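Local coordinates for protein galactokinase (Bifidobacterium longum subsp. infantis ATCC 15697 = JCM 1222 = DSM 20088, PDB 6TEQ) that binds galactose and its 2-deoxy-2-fluoro analogue and, as a GHMP-family galactokinase, probably transfers a phosphate from ATP to the sugar, at residues R98-D101 with G102-Y106; T170-N173 with A174-S178. One frame throughout, in Å; residues are numbered along the deposited sequence.

Contact 1 (R98-D101 with G102-Y106)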
loop_
_atom_site.group_PDB
_atom_site.type_symbol
_atom_site.label_atom_id
_atom_site.label_comp_id
_atom_site.label_asym_id
_atom_site.label_seq_id
_atom_site.Cartn_x
_atom_site.Cartn_y
_atom_site.Cartn_z
ATOM N N ARG A 98 14.237 -6.969 -15.200
ATOM C CA ARG A 98 14.829 -8.019 -14.330
ATOM C C ARG A 98 16.358 -7.951 -14.360
ATOM O O ARG A 98 17.010 -8.890 -13.837
ATOM C CB ARG A 98 14.314 -9.401 -14.726
ATOM C CG ARG A 98 12.801 -9.515 -14.889
ATOM C CD ARG A 98 12.055 -9.129 -13.635
ATOM N NE ARG A 98 12.604 -9.741 -12.427
ATOM C CZ ARG A 98 12.362 -10.975 -12.025
ATOM N NH1 ARG A 98 11.608 -11.778 -12.758
ATOM N NH2 ARG A 98 12.911 -11.421 -10.912
ATOM N N GLY A 99 16.906 -6.820 -14.792
ATOM C CA GLY A 99 18.349 -6.677 -15.011
ATOM C C GLY A 99 19.066 -6.297 -13.745
ATOM O O GLY A 99 20.303 -6.078 -13.796
ATOM N N VAL A 100 18.325 -6.150 -12.649
ATOM C CA VAL A 100 18.942 -5.557 -11.453
ATOM C C VAL A 100 18.866 -6.518 -10.283
ATOM O O VAL A 100 17.779 -7.052 -10.051
ATOM C CB VAL A 100 18.347 -4.194 -11.138
ATOM C CG1 VAL A 100 18.950 -3.665 -9.846
ATOM C CG2 VAL A 100 18.556 -3.225 -12.288
ATOM N N ASP A 101 20.014 -6.712 -9.611
ATOM C CA ASP A 101 20.105 -7.704 -8.500
ATOM C C ASP A 101 19.586 -7.094 -7.164
ATOM O O ASP A 101 20.217 -6.149 -6.693
ATOM C CB ASP A 101 21.513 -8.296 -8.478
ATOM C CG ASP A 101 21.920 -8.922 -9.797
ATOM O OD1 ASP A 101 21.090 -9.676 -10.369
ATOM O OD2 ASP A 101 23.045 -8.644 -10.258
ATOM N N GLY A 102 18.442 -7.604 -6.635
ATOM C CA GLY A 102 17.952 -7.484 -5.230
ATOM C C GLY A 102 17.072 -6.230 -5.027
ATOM O O GLY A 102 16.423 -5.766 -6.010
ATOM N N TRP A 103 17.015 -5.676 -3.810
ATOM C CA TRP A 103 16.206 -4.487 -3.396
ATOM C C TRP A 103 16.465 -3.254 -4.311
ATOM O O TRP A 103 15.525 -2.412 -4.458
ATOM C CB TRP A 103 16.479 -4.149 -1.926
ATOM C CG TRP A 103 17.756 -3.396 -1.679
ATOM C CD1 TRP A 103 18.974 -3.929 -1.377
ATOM C CD2 TRP A 103 17.943 -1.967 -1.612
ATOM N NE1 TRP A 103 19.888 -2.940 -1.146
ATOM C CE2 TRP A 103 19.308 -1.720 -1.329
ATOM C CE3 TRP A 103 17.130 -0.877 -1.843
ATOM C CZ2 TRP A 103 19.830 -0.446 -1.146
ATOM C CZ3 TRP A 103 17.644 0.391 -1.691
ATOM C CH2 TRP A 103 18.985 0.605 -1.419
ATOM N N SER A 104 17.664 -3.102 -4.841
ATOM C CA SER A 104 18.045 -1.947 -5.689
ATOM C C SER A 104 17.240 -1.935 -6.980
ATOM O O SER A 104 17.179 -0.922 -7.642
ATOM C CB SER A 104 19.541 -1.891 -5.987
ATOM O OG SER A 104 19.981 -3.008 -6.737
ATOM N N ALA A 105 16.608 -3.037 -7.325
ATOM C CA ALA A 105 15.732 -3.088 -8.519
ATOM C C ALA A 105 14.607 -2.055 -8.342
ATOM O O ALA A 105 14.125 -1.553 -9.346
ATOM C CB ALA A 105 15.150 -4.477 -8.670
ATOM N N TYR A 106 14.125 -1.842 -7.125
ATOM C CA TYR A 106 12.969 -0.932 -6.910
ATOM C C TYR A 106 13.311 0.511 -7.267
ATOM O O TYR A 106 12.695 1.089 -8.188
ATOM C CB TYR A 106 12.464 -1.078 -5.469
ATOM C CG TYR A 106 11.743 -2.389 -5.204
ATOM C CD1 TYR A 106 10.373 -2.483 -5.315
ATOM C CD2 TYR A 106 12.426 -3.518 -4.807
ATOM C CE1 TYR A 106 9.700 -3.658 -5.066
ATOM C CE2 TYR A 106 11.753 -4.704 -4.515
ATOM C CZ TYR A 106 10.384 -4.771 -4.632
ATOM O OH TYR A 106 9.654 -5.901 -4.383
HETATM O O HOH W 1 20.021 -4.905 -4.607
#

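Contact 2 (T170-N173 with A174-S178)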
loop_
_atom_site.group_PDB
_atom_site.type_symbol
_atom_site.label_atom_id
_atom_site.label_comp_id
_atom_site.label_asym_id
_atom_site.label_seq_id
_atom_site.Cartn_x
_atom_site.Cartn_y
_atom_site.Cartn_z
ATOM N N THR A 170 1.737 10.011 -13.695
ATOM C CA THR A 170 2.875 9.565 -14.527
ATOM C C THR A 170 3.941 8.895 -13.649
ATOM O O THR A 170 4.494 7.855 -14.008
ATOM C CB THR A 170 3.399 10.750 -15.324
ATOM O OG1 THR A 170 2.364 11.089 -16.284
ATOM C CG2 THR A 170 4.689 10.418 -16.039
ATOM N N LEU A 171 4.244 9.497 -12.509
ATOM C CA LEU A 171 5.286 8.998 -11.574
ATOM C C LEU A 171 4.814 7.731 -10.873
ATOM O O LEU A 171 5.590 6.807 -10.769
ATOM C CB LEU A 171 5.586 10.085 -10.573
ATOM C CG LEU A 171 6.077 11.392 -11.177
ATOM C CD1 LEU A 171 6.390 12.388 -10.139
ATOM C CD2 LEU A 171 7.216 11.231 -12.130
ATOM N N ILE A 172 3.546 7.696 -10.485
ATOM C CA ILE A 172 2.877 6.462 -10.021
ATOM C C ILE A 172 3.066 5.331 -11.011
ATOM O O ILE A 172 3.423 4.191 -10.603
ATOM C CB ILE A 172 1.419 6.738 -9.698
ATOM C CG1 ILE A 172 1.342 7.593 -8.446
ATOM C CG2 ILE A 172 0.668 5.457 -9.529
ATOM C CD1 ILE A 172 -0.006 8.266 -8.296
ATOM N N ASN A 173 2.802 5.593 -12.279
ATOM C CA ASN A 173 2.872 4.513 -13.292
ATOM C C ASN A 173 4.321 4.028 -13.396
ATOM O O ASN A 173 4.513 2.792 -13.539
ATOM C CB ASN A 173 2.302 4.976 -14.613
ATOM C CG ASN A 173 0.790 5.048 -14.571
ATOM O OD1 ASN A 173 0.162 4.382 -13.707
ATOM N ND2 ASN A 173 0.225 5.773 -15.539
ATOM N N ALA A 174 5.304 4.913 -13.284
ATOM C CA ALA A 174 6.719 4.510 -13.336
ATOM C C ALA A 174 7.033 3.628 -12.126
ATOM O O ALA A 174 7.801 2.663 -12.233
ATOM C CB ALA A 174 7.611 5.725 -13.381
ATOM N N ALA A 175 6.532 3.998 -10.950
ATOM C CA ALA A 175 6.771 3.239 -9.701
ATOM C C ALA A 175 6.179 1.829 -9.815
ATOM O O ALA A 175 6.820 0.822 -9.422
ATOM C CB ALA A 175 6.204 3.989 -8.556
ATOM N N ILE A 176 4.922 1.746 -10.242
ATOM C CA ILE A 176 4.250 0.458 -10.507
ATOM C C ILE A 176 5.064 -0.351 -11.509
ATOM O O ILE A 176 5.285 -1.549 -11.245
ATOM C CB ILE A 176 2.812 0.694 -10.984
ATOM C CG1 ILE A 176 1.969 1.400 -9.899
ATOM C CG2 ILE A 176 2.176 -0.617 -11.411
ATOM C CD1 ILE A 176 0.627 1.865 -10.433
ATOM N N LYS A 177 5.497 0.255 -12.604
ATOM C CA LYS A 177 6.254 -0.509 -13.629
ATOM C C LYS A 177 7.587 -1.017 -13.062
ATOM O O LYS A 177 7.963 -2.158 -13.365
ATOM C CB LYS A 177 6.433 0.340 -14.860
ATOM C CG LYS A 177 7.254 -0.344 -15.936
ATOM C CD LYS A 177 7.184 0.424 -17.233
ATOM C CE LYS A 177 8.143 -0.097 -18.285
ATOM N NZ LYS A 177 7.827 0.504 -19.598
ATOM N N SER A 178 8.264 -0.209 -12.254
ATOM C CA SER A 178 9.495 -0.655 -11.618
ATOM C C SER A 178 9.244 -1.958 -10.843
ATOM O O SER A 178 9.968 -2.958 -10.980
ATOM C CB SER A 178 10.071 0.388 -10.695
ATOM O OG SER A 178 11.192 -0.179 -10.102
#

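Contact 1 (R98-D101 with G102-Y106)
Val100 reaches across the turn leading into helix 105-116 and lays its side chain against Ser104 and Ala105. The CG1 branch does most of the touching: Val100 CG1 comes within 3.3 Å of Ser104 OG and 3.5 Å of Ala105 N. With CG1 trans to its own backbone N (chi1 176°), Val100 aims this methyl at the backbone of the turn, while Val100 CB packs on the methyl of Ala105 at 4.0 Å between the two CB atoms. The hydroxyl of Ser104 is folded back over its own backbone, with OG between N and C (chi1 63°). This places Ser104 OG beside the Val100 methyl and 3.2 Å from Asp101 O. A water accepts from Ser104 N at 3.0 Å; its contact with Asp101 O is implausibly short and therefore doubtful. Gly102, with positive phi, turns the chain between the two segments, and Gly102 O receives Ala105 N at 3.0 Å. Met182 of helix 165-183 touches both Val100 and Ala105, whereas Trp103 points away from residues 98-101 and packs on Ser80, an ADP-binding residue. The approach to the helix thus combines a valine packed against Ser104 and Ala105 with two amides that find different acceptors, the water for Ser104 N and, three residues back, the Gly102 carbonyl for Ala105 N.

Contact 2 (T170-N173 with A174-S178)
The carbonyl O of Ile172 takes the N-H of Ile176 at 2.9 Å in an almost perfectly straight bond (178° at the hydrogen), with the donor lying nearly on the extension of the C=O. The same oxygen is also crowded by carbon: Ile176 CG1 comes to 3.2 Å from Ile172 O, because chi1 of -62° sets CG1 beside its own backbone N and hence back over the preceding turn. From there the extended end of Ile176 brings CD1 to 3.7 Å from CG2 of Ile172, the branch trans to that residue's N; the two side chains cross at an angle and meet through methyl groups. Asn173 runs alongside Ile176, its side chain pointing the same way, with Asn173 OD1 4.2 Å from Ile176 CD1. One residue further on, Lys177 N donates to Asn173 O at 2.9 Å, the donor lying 26° off the carbonyl plane, and the CB of Lys177 rests 3.4 Å from that oxygen; the extended lysine chain leads away from this turn and touches Trp112 and Gln116 of helix 105-116. On the remaining faces Ala174 and Ala175 present small methyl groups to neighbouring helices, Ala174 to Leu114 of helix 105-116 and Ala175 to Thr146 and Cys147 of helix 141-156. The isoleucine pair instead faces helix 190-197, and Ile176 also lies close to Thr187 and Gly189, which bind galactose. The i to i+4 bonds thus satisfy the backbone amides of residues 174-177, while the side chains pack on three surrounding helices and the isoleucine face sits beside the sugar-binding loop, with Ile176 about 8 Å from the bound sugar.

Overall arrangement
Contact 1 comes first along the chain, at the entrance to helix 105-116; contact 2 follows, within the middle of helix 165-183, and their centres lie 15 Å apart. The two helices pack against each other, and the segments touch where Ser178 OG meets Tyr106 O at 2.7 Å, probably as a hydrogen bond, linking the start of one helix to the later turns of the other. Helix 165-183 continues to Glu179, a magnesium-binding residue against which Tyr106 also packs. Trp103 of contact 1 is near Ser80, an ADP-binding residue, and Ile176 of contact 2 is near Thr187 and Gly189, so this pair of contacts borders both nucleotide-side and galactose-side residues.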